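Local coordinates for protein tryparedoxin II (Crithidia fasciculata, PDB 1I5G) that probably carries reducing equivalents from trypanothione to its partner proteins as a thioredoxin-like dithiol-disulfide oxidoreductase, and binds glutathionylspermidine, at residues A[55-60]-A[135-140]; A[102-107]-A[111-116]. The protein carries 1 engineered substitution. One frame throughout, in Å; residues are numbered along the deposited sequence.

In the fold
Contact 1 ties the C-terminal part of helix 41-57 to the loop that follows helix 127-133, close to the C-terminus, while contact 2 packs the turn after helix 94-103 against strand 111-116 of the central sheet. Their centres are 20 Å apart, with the nearest atoms about 8 Å from each other, and in sequence contact 2 is nested inside the long loop that contact 1 closes. Contact 2 is the one at the ligand: its Lys107 belongs to the glutathionylspermidine pocket, together with Ser108, Ile109 and Pro110 of the connection between its two segments. Helix 41-57 gives contact 1 a more distant link, since Pro42 of the same pocket lies near its other end.

Contact 1: residues A[55-60]-A[135-140]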
loop_
_atom_site.group_PDB
_atom_site.type_symbol
_atom_site.label_atom_id
_atom_site.label_comp_id
_atom_site.label_asym_id
_atom_site.label_seq_id
_atom_site.Cartn_x
_atom_site.Cartn_y
_atom_site.Cartn_z
ATOM N N LYS A 55 3.643 6.692 -10.657
ATOM C CA LYS A 55 4.354 7.835 -11.229
ATOM C C LYS A 55 3.389 8.690 -12.025
ATOM O O LYS A 55 3.432 9.915 -11.996
ATOM C CB LYS A 55 5.500 7.332 -12.104
ATOM C CG LYS A 55 6.574 6.633 -11.301
ATOM C CD LYS A 55 7.684 6.103 -12.211
ATOM C CE LYS A 55 8.761 5.291 -11.528
ATOM N NZ LYS A 55 9.631 4.573 -12.517
ATOM N N ALA A 56 2.470 8.083 -12.756
ATOM C CA ALA A 56 1.537 8.842 -13.566
ATOM C C ALA A 56 0.515 9.642 -12.782
ATOM O O ALA A 56 0.166 10.774 -13.122
ATOM C CB ALA A 56 0.829 7.909 -14.539
ATOM N N HIS A 57 0.007 9.050 -11.698
ATOM C CA HIS A 57 -1.212 9.513 -11.043
ATOM C C HIS A 57 -1.160 9.876 -9.559
ATOM O O HIS A 57 -2.128 10.467 -9.092
ATOM C CB HIS A 57 -2.304 8.451 -11.241
ATOM C CG HIS A 57 -2.526 8.040 -12.664
ATOM N ND1 HIS A 57 -2.906 8.943 -13.634
ATOM C CD2 HIS A 57 -2.442 6.832 -13.270
ATOM C CE1 HIS A 57 -3.024 8.293 -14.779
ATOM N NE2 HIS A 57 -2.757 7.008 -14.596
ATOM N N ALA A 58 -0.102 9.527 -8.828
ATOM C CA ALA A 58 -0.147 9.724 -7.372
ATOM C C ALA A 58 -0.384 11.185 -6.986
ATOM O O ALA A 58 -1.173 11.500 -6.077
ATOM C CB ALA A 58 1.082 9.148 -6.683
ATOM N N GLU A 59 0.287 12.104 -7.675
ATOM C CA GLU A 59 0.112 13.519 -7.366
ATOM C C GLU A 59 -1.232 14.056 -7.821
ATOM O O GLU A 59 -1.946 14.637 -7.022
ATOM C CB GLU A 59 1.303 14.291 -7.921
ATOM C CG GLU A 59 1.462 15.725 -7.446
ATOM C CD GLU A 59 2.129 15.886 -6.088
ATOM O OE1 GLU A 59 2.383 14.876 -5.399
ATOM O OE2 GLU A 59 2.407 17.048 -5.687
ATOM N N LYS A 60 -1.577 13.839 -9.086
ATOM C CA LYS A 60 -2.790 14.380 -9.665
ATOM C C LYS A 60 -4.069 13.800 -9.082
ATOM O O LYS A 60 -5.098 14.483 -8.937
ATOM C CB LYS A 60 -2.811 14.180 -11.175
ATOM C CG LYS A 60 -1.814 15.060 -11.934
ATOM C CD LYS A 60 -1.658 14.473 -13.328
ATOM C CE LYS A 60 -0.827 15.325 -14.288
ATOM N NZ LYS A 60 -1.014 14.751 -15.652
ATOM N N PRO A 135 -5.440 1.851 -16.658
ATOM C CA PRO A 135 -4.110 2.409 -16.432
ATOM C C PRO A 135 -4.024 3.950 -16.507
ATOM O O PRO A 135 -3.093 4.540 -15.972
ATOM C CB PRO A 135 -3.258 1.749 -17.529
ATOM C CG PRO A 135 -4.236 1.416 -18.577
ATOM C CD PRO A 135 -5.469 1.008 -17.880
ATOM N N GLU A 136 -4.998 4.578 -17.163
ATOM C CA GLU A 136 -5.119 6.040 -17.245
ATOM C C GLU A 136 -5.972 6.640 -16.130
ATOM O O GLU A 136 -6.186 7.847 -16.080
ATOM C CB GLU A 136 -5.645 6.446 -18.634
ATOM C CG GLU A 136 -4.627 6.121 -19.720
ATOM C CD GLU A 136 -3.344 6.895 -19.506
ATOM O OE1 GLU A 136 -3.476 8.075 -19.146
ATOM O OE2 GLU A 136 -2.207 6.389 -19.682
ATOM N N ALA A 137 -6.461 5.814 -15.208
ATOM C CA ALA A 137 -7.170 6.280 -14.021
ATOM C C ALA A 137 -8.438 7.060 -14.324
ATOM O O ALA A 137 -8.827 7.937 -13.553
ATOM C CB ALA A 137 -6.237 7.043 -13.105
ATOM N N LYS A 138 -9.086 6.731 -15.435
ATOM C CA LYS A 138 -10.351 7.387 -15.809
ATOM C C LYS A 138 -11.463 7.234 -14.778
ATOM O O LYS A 138 -12.291 8.118 -14.565
ATOM C CB LYS A 138 -10.848 6.917 -17.181
ATOM C CG LYS A 138 -9.889 7.154 -18.325
ATOM C CD LYS A 138 -10.342 6.480 -19.599
ATOM C CE LYS A 138 -9.354 6.839 -20.690
ATOM N NZ LYS A 138 -9.645 6.123 -21.977
ATOM N N ASP A 139 -11.517 6.095 -14.086
ATOM C CA ASP A 139 -12.577 5.773 -13.149
ATOM C C ASP A 139 -12.085 5.642 -11.729
ATOM O O ASP A 139 -12.780 5.180 -10.835
ATOM C CB ASP A 139 -13.236 4.452 -13.550
ATOM C CG ASP A 139 -14.007 4.521 -14.852
ATOM O OD1 ASP A 139 -14.593 5.578 -15.143
ATOM O OD2 ASP A 139 -14.031 3.499 -15.592
ATOM N N PHE A 140 -10.854 6.069 -11.525
ATOM C CA PHE A 140 -10.253 6.090 -10.172
ATOM C C PHE A 140 -11.156 6.892 -9.235
ATOM O O PHE A 140 -11.697 7.939 -9.668
ATOM C CB PHE A 140 -8.930 6.855 -10.254
ATOM C CG PHE A 140 -8.249 7.026 -8.920
ATOM C CD1 PHE A 140 -8.546 8.098 -8.081
ATOM C CD2 PHE A 140 -7.311 6.102 -8.502
ATOM C CE1 PHE A 140 -7.888 8.208 -6.862
ATOM C CE2 PHE A 140 -6.668 6.224 -7.285
ATOM C CZ PHE A 140 -6.962 7.267 -6.480
#
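His57 reaches across to the 135-140 loop with its imidazole, and NE2 donates a hydrogen bond to the carbonyl O of Pro135, 2.8 Å away. The bond is moderately bent, 155° at the hydrogen; the acceptor lies almost in the ring plane, whereas the donor is tilted 24° from the carbonyl plane of Pro135. Over one face of the imidazole sits the methyl of Ala137, its CB 3.7 Å from the ring centroid and nearly on the ring normal, a clean CH-pi contact. Obliquely to the ring, the Glu136 carbonyl O approaches CE1 at 3.4 Å. Across the ring from Ala137, the CB of the preceding residue, Ala56, covers the other face, so the imidazole is sandwiched between two methyl groups while its NE2 is held by the carbonyl. CG stands anti to its own carbonyl carbon (chi1 -53°), which sends the ring out from the helix toward the loop.

Further out, Phe53 and Phe63 also touch His57. On the loop side, Asp134 accepts hydrogen bonds from the backbone N of Lys138 and of Asp139, bracing the turn in which Ala137 adopts a positive phi. A histidine side chain bonded to a loop carbonyl thus joins the C-terminal part of helix 41-57, within the thioredoxin-like fold, to the loop that follows helix 127-133.

Contact 2: residues A[102-107]-A[111-116]; sequences TGFDVK and TLVGVE. With TS5 (glutathionylspermidine), chain C.
Thr111, at the start of strand 111-116, meets Val106: the CG1 methyl of Val106 lies 3.9 Å from Thr111 OG1 and almost as close to Thr111 CB, the two side chains running alongside in opposing senses. The hydroxyl is hydrogen-bonded to the carbonyl O of Ser108 and also accepts from a water, 3.2 Å from OG1, which in turn accepts from the backbone N of Lys107. That water bridges the segments through Lys107, a residue of the ligand pocket; the carbonyl O of Lys107 comes within 3.3 Å of C3 of glutathionylspermidine.

Leu112 turns to the other side of the sheet, onto Phe32 and Tyr34, and Val113 comes back to meet Phe104. Val113 CG1, anti to its backbone N (chi1 176°), is carried over one face of the phenyl ring, 4.2 Å from the centroid and displaced toward the rim on the CG and CD1 side. Beyond Gly114, Val115 uses the other methyl, CG2, which is anti to the carbonyl carbon and approaches Phe104 CZ at 3.8 Å from an oblique direction. The two valines thus touch opposite ends of one ring, which Phe6, Phe33 and Ile122 also help surround.

Phe104 directly follows helix 94-103, where Asp105, with positive phi, is the C-prime residue of a Schellman motif; its N bonds to Thr102 O. Strand 111-116 pairs antiparallel with strand 30-36 in the central sheet of the thioredoxin-like fold. Apolar side chains seat the turn after the helix on that sheet without directional bonds, whereas the water and the Ser108 bond, at the end toward the ligand, probably contribute to positioning the pocket segment around Lys107.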
loop_
_atom_site.group_PDB
_atom_site.type_symbol
_atom_site.label_atom_id
_atom_site.label_comp_id
_atom_site.label_asym_id
_atom_site.label_seq_id
_atom_site.Cartn_x
_atom_site.Cartn_y
_atom_site.Cartn_z
ATOM N N THR A 102 -5.783 -9.199 8.422
ATOM C CA THR A 102 -7.096 -9.604 8.899
ATOM C C THR A 102 -8.152 -8.537 8.654
ATOM O O THR A 102 -9.275 -8.795 8.192
ATOM C CB THR A 102 -6.948 -9.852 10.387
ATOM O OG1 THR A 102 -6.092 -10.985 10.528
ATOM C CG2 THR A 102 -8.299 -10.277 11.035
ATOM N N GLY A 103 -7.792 -7.298 8.938
ATOM C CA GLY A 103 -8.752 -6.217 8.854
ATOM C C GLY A 103 -9.306 -5.945 7.475
ATOM O O GLY A 103 -10.441 -5.479 7.318
ATOM N N PHE A 104 -8.537 -6.206 6.425
ATOM C CA PHE A 104 -8.982 -5.974 5.058
ATOM C C PHE A 104 -9.235 -7.272 4.308
ATOM O O PHE A 104 -9.267 -7.272 3.073
ATOM C CB PHE A 104 -7.932 -5.190 4.271
ATOM C CG PHE A 104 -7.694 -3.784 4.746
ATOM C CD1 PHE A 104 -8.691 -2.941 5.203
ATOM C CD2 PHE A 104 -6.423 -3.244 4.726
ATOM C CE1 PHE A 104 -8.425 -1.672 5.632
ATOM C CE2 PHE A 104 -6.164 -1.946 5.150
ATOM C CZ PHE A 104 -7.162 -1.156 5.608
ATOM N N ASP A 105 -9.385 -8.347 5.058
ATOM C CA ASP A 105 -9.811 -9.607 4.454
ATOM C C ASP A 105 -8.880 -10.106 3.372
ATOM O O ASP A 105 -9.321 -10.662 2.355
ATOM C CB ASP A 105 -11.158 -9.464 3.749
ATOM C CG ASP A 105 -12.247 -8.996 4.662
ATOM O OD1 ASP A 105 -12.256 -9.368 5.857
ATOM O OD2 ASP A 105 -13.126 -8.249 4.182
ATOM N N VAL A 106 -7.587 -9.929 3.598
ATOM C CA VAL A 106 -6.665 -10.278 2.526
ATOM C C VAL A 106 -6.325 -11.747 2.625
ATOM O O VAL A 106 -5.757 -12.208 3.621
ATOM C CB VAL A 106 -5.379 -9.455 2.642
ATOM C CG1 VAL A 106 -4.425 -9.803 1.515
ATOM C CG2 VAL A 106 -5.673 -7.973 2.615
ATOM N N LYS A 107 -6.685 -12.488 1.589
ATOM C CA LYS A 107 -6.422 -13.929 1.593
ATOM C C LYS A 107 -5.359 -14.335 0.587
ATOM O O LYS A 107 -4.757 -15.403 0.682
ATOM C CB LYS A 107 -7.685 -14.753 1.340
ATOM C CG LYS A 107 -8.871 -14.347 2.229
ATOM C CD LYS A 107 -8.722 -14.853 3.654
ATOM C CE LYS A 107 -9.979 -14.579 4.488
ATOM N NZ LYS A 107 -9.805 -15.161 5.850
ATOM N N THR A 111 -2.709 -7.862 -3.563
ATOM C CA THR A 111 -3.999 -7.247 -3.215
ATOM C C THR A 111 -3.732 -5.781 -2.916
ATOM O O THR A 111 -2.745 -5.416 -2.286
ATOM C CB THR A 111 -4.694 -7.892 -1.981
ATOM O OG1 THR A 111 -5.116 -9.226 -2.287
ATOM C CG2 THR A 111 -5.979 -7.205 -1.581
ATOM N N LEU A 112 -4.627 -4.904 -3.353
ATOM C CA LEU A 112 -4.490 -3.460 -3.213
ATOM C C LEU A 112 -5.799 -2.869 -2.751
ATOM O O LEU A 112 -6.802 -2.907 -3.482
ATOM C CB LEU A 112 -4.030 -2.869 -4.553
ATOM C CG LEU A 112 -3.524 -1.430 -4.557
ATOM C CD1 LEU A 112 -2.286 -1.247 -3.752
ATOM C CD2 LEU A 112 -3.279 -1.071 -6.027
ATOM N N VAL A 113 -5.810 -2.343 -1.538
ATOM C CA VAL A 113 -7.028 -1.860 -0.884
ATOM C C VAL A 113 -6.908 -0.368 -0.628
ATOM O O VAL A 113 -5.985 0.092 0.059
ATOM C CB VAL A 113 -7.265 -2.595 0.443
ATOM C CG1 VAL A 113 -8.474 -2.045 1.178
ATOM C CG2 VAL A 113 -7.439 -4.103 0.156
ATOM N N GLY A 114 -7.823 0.418 -1.164
ATOM C CA GLY A 114 -7.833 1.849 -0.991
ATOM C C GLY A 114 -8.768 2.270 0.101
ATOM O O GLY A 114 -9.937 1.817 0.209
ATOM N N VAL A 115 -8.267 3.164 0.937
ATOM C CA VAL A 115 -8.962 3.714 2.087
ATOM C C VAL A 115 -8.903 5.231 2.103
ATOM O O VAL A 115 -7.900 5.821 1.704
ATOM C CB VAL A 115 -8.304 3.174 3.352
ATOM C CG1 VAL A 115 -8.957 3.695 4.572
ATOM C CG2 VAL A 115 -8.245 1.638 3.352
ATOM N N GLU A 116 -9.961 5.911 2.524
ATOM C CA GLU A 116 -9.940 7.357 2.699
ATOM C C GLU A 116 -9.226 7.635 4.021
ATOM O O GLU A 116 -9.648 7.202 5.092
ATOM C CB GLU A 116 -11.374 7.907 2.760
ATOM C CG GLU A 116 -11.457 9.419 2.888
ATOM C CD GLU A 116 -12.813 10.015 3.161
ATOM O OE1 GLU A 116 -13.749 9.304 3.528
ATOM O OE2 GLU A 116 -12.897 11.251 3.008
HETATM N N1 TS5 C . -3.842 -15.461 -9.717
HETATM C CA1 TS5 C . -4.111 -14.730 -8.458
HETATM C C1 TS5 C . -3.690 -13.290 -8.588
HETATM O OE1 TS5 C . -4.150 -12.436 -7.796
HETATM O OE2 TS5 C . -2.867 -12.987 -9.489
HETATM C CB1 TS5 C . -3.399 -15.308 -7.232
HETATM C CG1 TS5 C . -1.894 -15.065 -7.255
HETATM C CD1 TS5 C . -1.287 -16.094 -6.344
HETATM O O1 TS5 C . -1.155 -17.362 -6.640
HETATM N N2 TS5 C . -0.820 -15.700 -5.162
HETATM C CA2 TS5 C . -0.472 -16.551 -4.066
HETATM C C2 TS5 C . -1.214 -16.291 -2.774
HETATM O O2 TS5 C . -1.460 -15.047 -2.332
HETATM C CB2 TS5 C . 1.003 -16.297 -3.750
HETATM S SG2 TS5 C . 2.114 -16.221 -5.177
HETATM N N3 TS5 C . -1.499 -17.463 -2.178
HETATM C CA3 TS5 C . -2.006 -17.431 -0.821
HETATM C C3 TS5 C . -3.390 -18.016 -0.701
HETATM O O3 TS5 C . -4.200 -17.777 -1.704
HETATM N "N1'" TS5 C . -3.856 -18.744 0.304
HETATM C "C1'" TS5 C . -5.274 -18.853 0.540
HETATM C "C2'" TS5 C . -5.600 -20.330 0.405
HETATM N "N2'" TS5 C . -7.446 -21.994 0.611
HETATM C "C3'" TS5 C . -7.023 -20.624 0.882
HETATM C "C4'" TS5 C . -8.805 -22.308 1.028
HETATM C "C5'" TS5 C . -9.083 -23.798 1.246
HETATM C "C6'" TS5 C . -10.454 -24.089 1.857
HETATM C "C7'" TS5 C . -10.986 -25.478 1.514
HETATM N "N3'" TS5 C . -12.259 -25.854 2.120
HETATM O O HOH W 1 -7.401 -11.030 -1.014
#